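Local coordinates for phosphothreonine lyase ospF (Shigella flexneri, PDB 3I0U), which is a type III secreted effector that probably inactivates host signalling proteins by eliminating phosphate irreversibly from phosphothreonine, at residues Asn20-Tyr25 against Leu148-Ile153; Tyr25-Phe30 against Ile153-Met158. One frame throughout, in Å; residues are numbered along the deposited sequence.

Overall arrangement
From the N terminus, helix 11-22 runs into segment 20-25, after which the chain goes on as a loop toward helix 39-44. Contact 1 sets the end of that first helix against the opening turns of helix 147-166, and contact 2 lays the following loop against its next turns. Each contact closes a loop of 122 residues that contains most of the antiparallel sheet and helix 91-102. Their segments alternate along the chain, so the two closures cross rather than nest. Their centres lie about 8 Å apart, with Tyr25 and Ile153 common to both, and the hydrogen bond between His151 and Pro26 joins them.

Contact 1 of 2, residues Asn20-Tyr25 against Leu148-Ile153; sequences NQIRQY and LLLHKI
The Tyr25 and His151 rings meet at a slant, planes 38° apart, in an arrangement neither stacked nor T-shaped. Tyr25 CB lies over one face of the imidazole, 3.6 Å from the His151 ring centroid, in a CH-pi contact, while one face of the phenol carries the carbonyl oxygen of Gln21, towards its rim. This is where the N-terminal helix 11-22 gives way to loop and docks on the first turns of helix 147-166, the helix that packs on the antiparallel sheet of this alpha+beta fold. The tyrosine reaches along the helix surface: its CD2 lies 3.7 Å from CB of His151, and CE2 touches the backbone at CA of Leu148 (3.9 Å). A long, flat side chain suits this partly exposed margin, since it can cover almost a full helical turn.

Histidine suits its own place because it offers both a flat face and a polar rim. With CG anti to the backbone N (chi1 -175°), the imidazole reaches out to the loop, where NE2 donates a hydrogen bond to the carbonyl oxygen of Pro26. That bond, together with Tyr25 CB over the face, should limit rotation of the ring. Deeper in, the branched Ile22 divides its work: CG2 lies 3.8 Å from ND1 of His151, and the other branch runs on to Leu150. Leu150 also packs against Phe212, Leu215 and Met216 of helix 211-217, and so passes the apolar contact on to the C-terminal helix. The link itself is Ile22 CD1 against Leu150 CB, at 3.8 Å.

Contact 2 of 2, residues Tyr25-Phe30 against Ile153-Met158; sequences YPAYYF and IRQFIM
The chain of Tyr28 to Phe30 is extended and passes beside helix 147-166, closest where CA of Tyr28 comes 6.2 Å from CA of Gln155. One side-chain amide ties the two backbones: Tyr28 N donates to OE1 of Gln155 at 2.9 Å, with a nearly straight N-H...O angle of 161°. The donor approaches from above the plane of the amide carbonyl, 51° out of it. Gln155 reaches it by bending at chi2, which turns the amide toward the loop and leaves CG 3.7 Å from CB of Tyr28. Glutamine suits the place, being long enough to span the gap and bearing a carbonyl acceptor for the main-chain N-H of an irregular loop.

The loop between helices 11-22 and 39-44 is thus fastened to the outer side of a helix whose Ile153 and Ile157 pack on Phe82 of the central sheet. Further along, Phe30 points toward the helix and makes a T-shaped pair with Phe156: the Phe156 edge faces the Phe30 ring, planes at 76° and centroids 5.2 Å apart, with CD1 of Phe156 over the ring centre. Tyr28 CD2 lies on the opposite face of Phe30, nearer its rim, and the carbonyl carbon of Gln155 is at the edge. Large apolar rings suit this buried place, where both phenylalanines also pack against Leu101 of helix 91-102. Phe30 CZ completes the approach, 3.9 Å from CB of Phe156.

Contact 1 of 2, residues Asn20-Tyr25 against Leu148-Ile153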
loop_
_atom_site.group_PDB
_atom_site.type_symbol
_atom_site.label_atom_id
_atom_site.label_comp_id
_atom_site.label_asym_id
_atom_site.label_seq_id
_atom_site.Cartn_x
_atom_site.Cartn_y
_atom_site.Cartn_z
ATOM N N ASN A 20 -5.070 -0.318 -21.712
ATOM C CA ASN A 20 -5.691 0.818 -22.359
ATOM C C ASN A 20 -6.893 1.388 -21.635
ATOM O O ASN A 20 -7.240 2.564 -21.853
ATOM C CB ASN A 20 -6.090 0.474 -23.780
ATOM C CG ASN A 20 -4.935 0.568 -24.731
ATOM O OD1 ASN A 20 -4.364 1.649 -24.951
ATOM N ND2 ASN A 20 -4.573 -0.574 -25.316
ATOM N N GLN A 21 -7.535 0.573 -20.789
ATOM C CA GLN A 21 -8.643 1.092 -19.991
ATOM C C GLN A 21 -8.169 2.056 -18.910
ATOM O O GLN A 21 -8.783 3.098 -18.702
ATOM C CB GLN A 21 -9.504 -0.035 -19.436
ATOM C CG GLN A 21 -10.561 -0.486 -20.439
ATOM C CD GLN A 21 -11.361 -1.711 -19.991
ATOM O OE1 GLN A 21 -11.090 -2.304 -18.932
ATOM N NE2 GLN A 21 -12.363 -2.090 -20.805
ATOM N N ILE A 22 -7.043 1.719 -18.289
ATOM C CA ILE A 22 -6.400 2.527 -17.232
ATOM C C ILE A 22 -6.064 3.946 -17.758
ATOM O O ILE A 22 -6.288 4.970 -17.091
ATOM C CB ILE A 22 -5.133 1.789 -16.746
ATOM C CG1 ILE A 22 -5.541 0.500 -16.013
ATOM C CG2 ILE A 22 -4.251 2.703 -15.909
ATOM C CD1 ILE A 22 -4.408 -0.409 -15.636
ATOM N N ARG A 23 -5.611 3.995 -19.004
ATOM C CA ARG A 23 -5.177 5.250 -19.598
ATOM C C ARG A 23 -6.378 6.099 -20.057
ATOM O O ARG A 23 -6.229 7.303 -20.337
ATOM C CB ARG A 23 -4.186 4.969 -20.741
ATOM C CG ARG A 23 -3.061 3.990 -20.327
ATOM C CD ARG A 23 -1.788 4.153 -21.157
ATOM N NE ARG A 23 -0.975 5.278 -20.663
ATOM C CZ ARG A 23 -0.892 6.450 -21.283
ATOM N NH1 ARG A 23 -0.138 7.423 -20.769
ATOM N NH2 ARG A 23 -1.588 6.647 -22.405
ATOM N N GLN A 24 -7.565 5.480 -20.099
ATOM C CA GLN A 24 -8.812 6.189 -20.427
ATOM C C GLN A 24 -9.391 7.006 -19.271
ATOM O O GLN A 24 -10.110 7.991 -19.505
ATOM C CB GLN A 24 -9.865 5.229 -20.984
ATOM C CG GLN A 24 -9.765 5.109 -22.498
ATOM C CD GLN A 24 -10.840 4.223 -23.110
ATOM O OE1 GLN A 24 -10.903 3.026 -22.823
ATOM N NE2 GLN A 24 -11.684 4.810 -23.962
ATOM N N TYR A 25 -9.074 6.595 -18.039
ATOM C CA TYR A 25 -9.583 7.241 -16.839
ATOM C C TYR A 25 -8.869 8.550 -16.529
ATOM O O TYR A 25 -7.636 8.629 -16.663
ATOM C CB TYR A 25 -9.382 6.309 -15.650
ATOM C CG TYR A 25 -10.194 5.040 -15.701
ATOM C CD1 TYR A 25 -11.601 5.089 -15.936
ATOM C CD2 TYR A 25 -9.564 3.785 -15.499
ATOM C CE1 TYR A 25 -12.358 3.916 -15.959
ATOM C CE2 TYR A 25 -10.307 2.609 -15.509
ATOM C CZ TYR A 25 -11.705 2.684 -15.739
ATOM O OH TYR A 25 -12.433 1.521 -15.748
ATOM N N LEU A 148 -10.366 -0.206 -12.832
ATOM C CA LEU A 148 -10.573 0.965 -12.000
ATOM C C LEU A 148 -9.754 0.773 -10.791
ATOM O O LEU A 148 -9.078 1.726 -10.348
ATOM C CB LEU A 148 -12.010 1.085 -11.514
ATOM C CG LEU A 148 -12.708 2.441 -11.322
ATOM C CD1 LEU A 148 -13.789 2.269 -10.303
ATOM C CD2 LEU A 148 -11.832 3.616 -10.943
ATOM N N LEU A 149 -9.808 -0.455 -10.250
ATOM C CA LEU A 149 -9.023 -0.797 -9.074
ATOM C C LEU A 149 -7.570 -0.489 -9.386
ATOM O O LEU A 149 -6.947 0.300 -8.693
ATOM C CB LEU A 149 -9.196 -2.270 -8.710
ATOM C CG LEU A 149 -9.113 -2.757 -7.239
ATOM C CD1 LEU A 149 -8.339 -4.053 -7.173
ATOM C CD2 LEU A 149 -8.494 -1.755 -6.265
ATOM N N LEU A 150 -7.071 -1.078 -10.471
ATOM C CA LEU A 150 -5.693 -0.873 -10.908
ATOM C C LEU A 150 -5.316 0.570 -11.161
ATOM O O LEU A 150 -4.196 0.970 -10.862
ATOM C CB LEU A 150 -5.386 -1.686 -12.154
ATOM C CG LEU A 150 -5.456 -3.198 -12.001
ATOM C CD1 LEU A 150 -5.350 -3.837 -13.361
ATOM C CD2 LEU A 150 -4.362 -3.700 -11.057
ATOM N N HIS A 151 -6.250 1.341 -11.696
ATOM C CA HIS A 151 -6.057 2.755 -11.851
ATOM C C HIS A 151 -5.943 3.386 -10.470
ATOM O O HIS A 151 -4.942 4.055 -10.186
ATOM C CB HIS A 151 -7.181 3.384 -12.656
ATOM C CG HIS A 151 -6.960 4.829 -12.944
ATOM N ND1 HIS A 151 -5.847 5.294 -13.613
ATOM C CD2 HIS A 151 -7.697 5.920 -12.636
ATOM C CE1 HIS A 151 -5.916 6.609 -13.714
ATOM N NE2 HIS A 151 -7.031 7.014 -13.132
ATOM N N LYS A 152 -6.932 3.133 -9.608
ATOM C CA LYS A 152 -6.930 3.639 -8.240
ATOM C C LYS A 152 -5.599 3.333 -7.546
ATOM O O LYS A 152 -4.959 4.245 -7.033
ATOM C CB LYS A 152 -8.142 3.129 -7.441
ATOM C CG LYS A 152 -9.462 3.872 -7.739
ATOM C CD LYS A 152 -10.777 3.142 -7.367
ATOM C CE LYS A 152 -11.055 2.952 -5.860
ATOM N NZ LYS A 152 -10.835 4.036 -4.844
ATOM N N ILE A 153 -5.133 2.098 -7.610
ATOM C CA ILE A 153 -3.829 1.762 -7.023
ATOM C C ILE A 153 -2.668 2.558 -7.639
ATOM O O ILE A 153 -1.850 3.058 -6.913
ATOM C CB ILE A 153 -3.536 0.216 -7.062
ATOM C CG1 ILE A 153 -4.597 -0.554 -6.255
ATOM C CG2 ILE A 153 -2.156 -0.077 -6.515
ATOM C CD1 ILE A 153 -4.672 -2.002 -6.553
#

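Contact 2 of 2, residues Tyr25-Phe30 against Ile153-Met158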
loop_
_atom_site.group_PDB
_atom_site.type_symbol
_atom_site.label_atom_id
_atom_site.label_comp_id
_atom_site.label_asym_id
_atom_site.label_seq_id
_atom_site.Cartn_x
_atom_site.Cartn_y
_atom_site.Cartn_z
ATOM N N TYR A 25 -9.074 6.595 -18.039
ATOM C CA TYR A 25 -9.583 7.241 -16.839
ATOM C C TYR A 25 -8.869 8.550 -16.529
ATOM O O TYR A 25 -7.636 8.629 -16.663
ATOM C CB TYR A 25 -9.382 6.309 -15.650
ATOM C CG TYR A 25 -10.194 5.040 -15.701
ATOM C CD1 TYR A 25 -11.601 5.089 -15.936
ATOM C CD2 TYR A 25 -9.564 3.785 -15.499
ATOM C CE1 TYR A 25 -12.358 3.916 -15.959
ATOM C CE2 TYR A 25 -10.307 2.609 -15.509
ATOM C CZ TYR A 25 -11.705 2.684 -15.739
ATOM O OH TYR A 25 -12.433 1.521 -15.748
ATOM N N PRO A 26 -9.619 9.555 -16.027
ATOM C CA PRO A 26 -8.987 10.798 -15.593
ATOM C C PRO A 26 -8.269 10.579 -14.290
ATOM O O PRO A 26 -8.519 9.573 -13.628
ATOM C CB PRO A 26 -10.170 11.731 -15.352
ATOM C CG PRO A 26 -11.286 10.838 -15.034
ATOM C CD PRO A 26 -11.074 9.583 -15.804
ATOM N N ALA A 27 -7.391 11.521 -13.931
ATOM C CA ALA A 27 -6.671 11.525 -12.647
ATOM C C ALA A 27 -7.634 11.342 -11.467
ATOM O O ALA A 27 -8.696 11.937 -11.417
ATOM C CB ALA A 27 -5.869 12.818 -12.506
ATOM N N TYR A 28 -7.276 10.469 -10.548
ATOM C CA TYR A 28 -8.138 10.153 -9.417
ATOM C C TYR A 28 -7.716 10.841 -8.140
ATOM O O TYR A 28 -6.527 10.916 -7.814
ATOM C CB TYR A 28 -8.139 8.642 -9.191
ATOM C CG TYR A 28 -9.322 8.134 -8.411
ATOM C CD1 TYR A 28 -10.505 7.745 -9.049
ATOM C CD2 TYR A 28 -9.258 8.040 -7.032
ATOM C CE1 TYR A 28 -11.595 7.284 -8.300
ATOM C CE2 TYR A 28 -10.320 7.590 -6.284
ATOM C CZ TYR A 28 -11.479 7.209 -6.909
ATOM O OH TYR A 28 -12.491 6.746 -6.097
ATOM N N TYR A 29 -8.700 11.307 -7.392
ATOM C CA TYR A 29 -8.414 12.042 -6.158
ATOM C C TYR A 29 -8.959 11.346 -4.935
ATOM O O TYR A 29 -10.066 10.795 -4.941
ATOM C CB TYR A 29 -8.975 13.434 -6.242
ATOM C CG TYR A 29 -8.317 14.221 -7.321
ATOM C CD1 TYR A 29 -7.136 14.917 -7.071
ATOM C CD2 TYR A 29 -8.863 14.271 -8.610
ATOM C CE1 TYR A 29 -6.523 15.689 -8.080
ATOM C CE2 TYR A 29 -8.257 15.010 -9.617
ATOM C CZ TYR A 29 -7.086 15.730 -9.344
ATOM O OH TYR A 29 -6.463 16.466 -10.320
ATOM N N PHE A 30 -8.188 11.377 -3.874
ATOM C CA PHE A 30 -8.565 10.674 -2.653
ATOM C C PHE A 30 -8.916 11.704 -1.572
ATOM O O PHE A 30 -8.084 12.517 -1.209
ATOM C CB PHE A 30 -7.421 9.757 -2.255
ATOM C CG PHE A 30 -7.053 8.766 -3.336
ATOM C CD1 PHE A 30 -7.754 7.576 -3.471
ATOM C CD2 PHE A 30 -6.027 9.028 -4.233
ATOM C CE1 PHE A 30 -7.432 6.658 -4.449
ATOM C CE2 PHE A 30 -5.710 8.126 -5.213
ATOM C CZ PHE A 30 -6.408 6.913 -5.297
ATOM N N ILE A 153 -5.133 2.098 -7.610
ATOM C CA ILE A 153 -3.829 1.762 -7.023
ATOM C C ILE A 153 -2.668 2.558 -7.639
ATOM O O ILE A 153 -1.850 3.058 -6.913
ATOM C CB ILE A 153 -3.536 0.216 -7.062
ATOM C CG1 ILE A 153 -4.597 -0.554 -6.255
ATOM C CG2 ILE A 153 -2.156 -0.077 -6.515
ATOM C CD1 ILE A 153 -4.672 -2.002 -6.553
ATOM N N ARG A 154 -2.625 2.701 -8.973
ATOM C CA ARG A 154 -1.561 3.482 -9.626
ATOM C C ARG A 154 -1.506 4.903 -9.098
ATOM O O ARG A 154 -0.432 5.384 -8.712
ATOM C CB ARG A 154 -1.790 3.580 -11.090
ATOM C CG ARG A 154 -1.016 2.647 -11.947
ATOM C CD ARG A 154 -1.236 3.059 -13.394
ATOM N NE ARG A 154 0.072 3.109 -14.032
ATOM C CZ ARG A 154 0.454 3.986 -14.958
ATOM N NH1 ARG A 154 -0.379 4.943 -15.391
ATOM N NH2 ARG A 154 1.694 3.927 -15.442
ATOM N N GLN A 155 -2.685 5.535 -9.066
ATOM C CA GLN A 155 -2.881 6.898 -8.589
ATOM C C GLN A 155 -2.506 7.074 -7.135
ATOM O O GLN A 155 -1.936 8.081 -6.769
ATOM C CB GLN A 155 -4.340 7.319 -8.773
ATOM C CG GLN A 155 -4.794 7.362 -10.224
ATOM C CD GLN A 155 -4.273 8.573 -10.994
ATOM O OE1 GLN A 155 -4.518 9.729 -10.640
ATOM N NE2 GLN A 155 -3.567 8.306 -12.075
ATOM N N PHE A 156 -2.827 6.079 -6.322
ATOM C CA PHE A 156 -2.588 6.111 -4.906
ATOM C C PHE A 156 -1.086 6.100 -4.636
ATOM O O PHE A 156 -0.629 6.865 -3.785
ATOM C CB PHE A 156 -3.247 4.875 -4.271
ATOM C CG PHE A 156 -3.402 4.941 -2.788
ATOM C CD1 PHE A 156 -4.283 5.873 -2.193
ATOM C CD2 PHE A 156 -2.711 4.042 -1.960
ATOM C CE1 PHE A 156 -4.441 5.915 -0.776
ATOM C CE2 PHE A 156 -2.882 4.078 -0.529
ATOM C CZ PHE A 156 -3.741 5.018 0.056
ATOM N N ILE A 157 -0.332 5.216 -5.314
ATOM C CA ILE A 157 1.123 5.117 -5.127
ATOM C C ILE A 157 1.766 6.476 -5.478
ATOM O O ILE A 157 2.567 7.048 -4.722
ATOM C CB ILE A 157 1.749 3.992 -5.986
ATOM C CG1 ILE A 157 1.257 2.583 -5.582
ATOM C CG2 ILE A 157 3.240 4.088 -5.974
ATOM C CD1 ILE A 157 1.271 2.267 -4.058
ATOM N N MET A 158 1.369 7.019 -6.612
ATOM C CA MET A 158 1.844 8.318 -7.061
ATOM C C MET A 158 1.643 9.347 -5.945
ATOM O O MET A 158 2.490 10.199 -5.707
ATOM C CB MET A 158 1.067 8.776 -8.276
ATOM C CG MET A 158 1.377 8.043 -9.566
ATOM S SD MET A 158 0.480 8.770 -11.029
ATOM C CE MET A 158 1.020 10.492 -10.985
#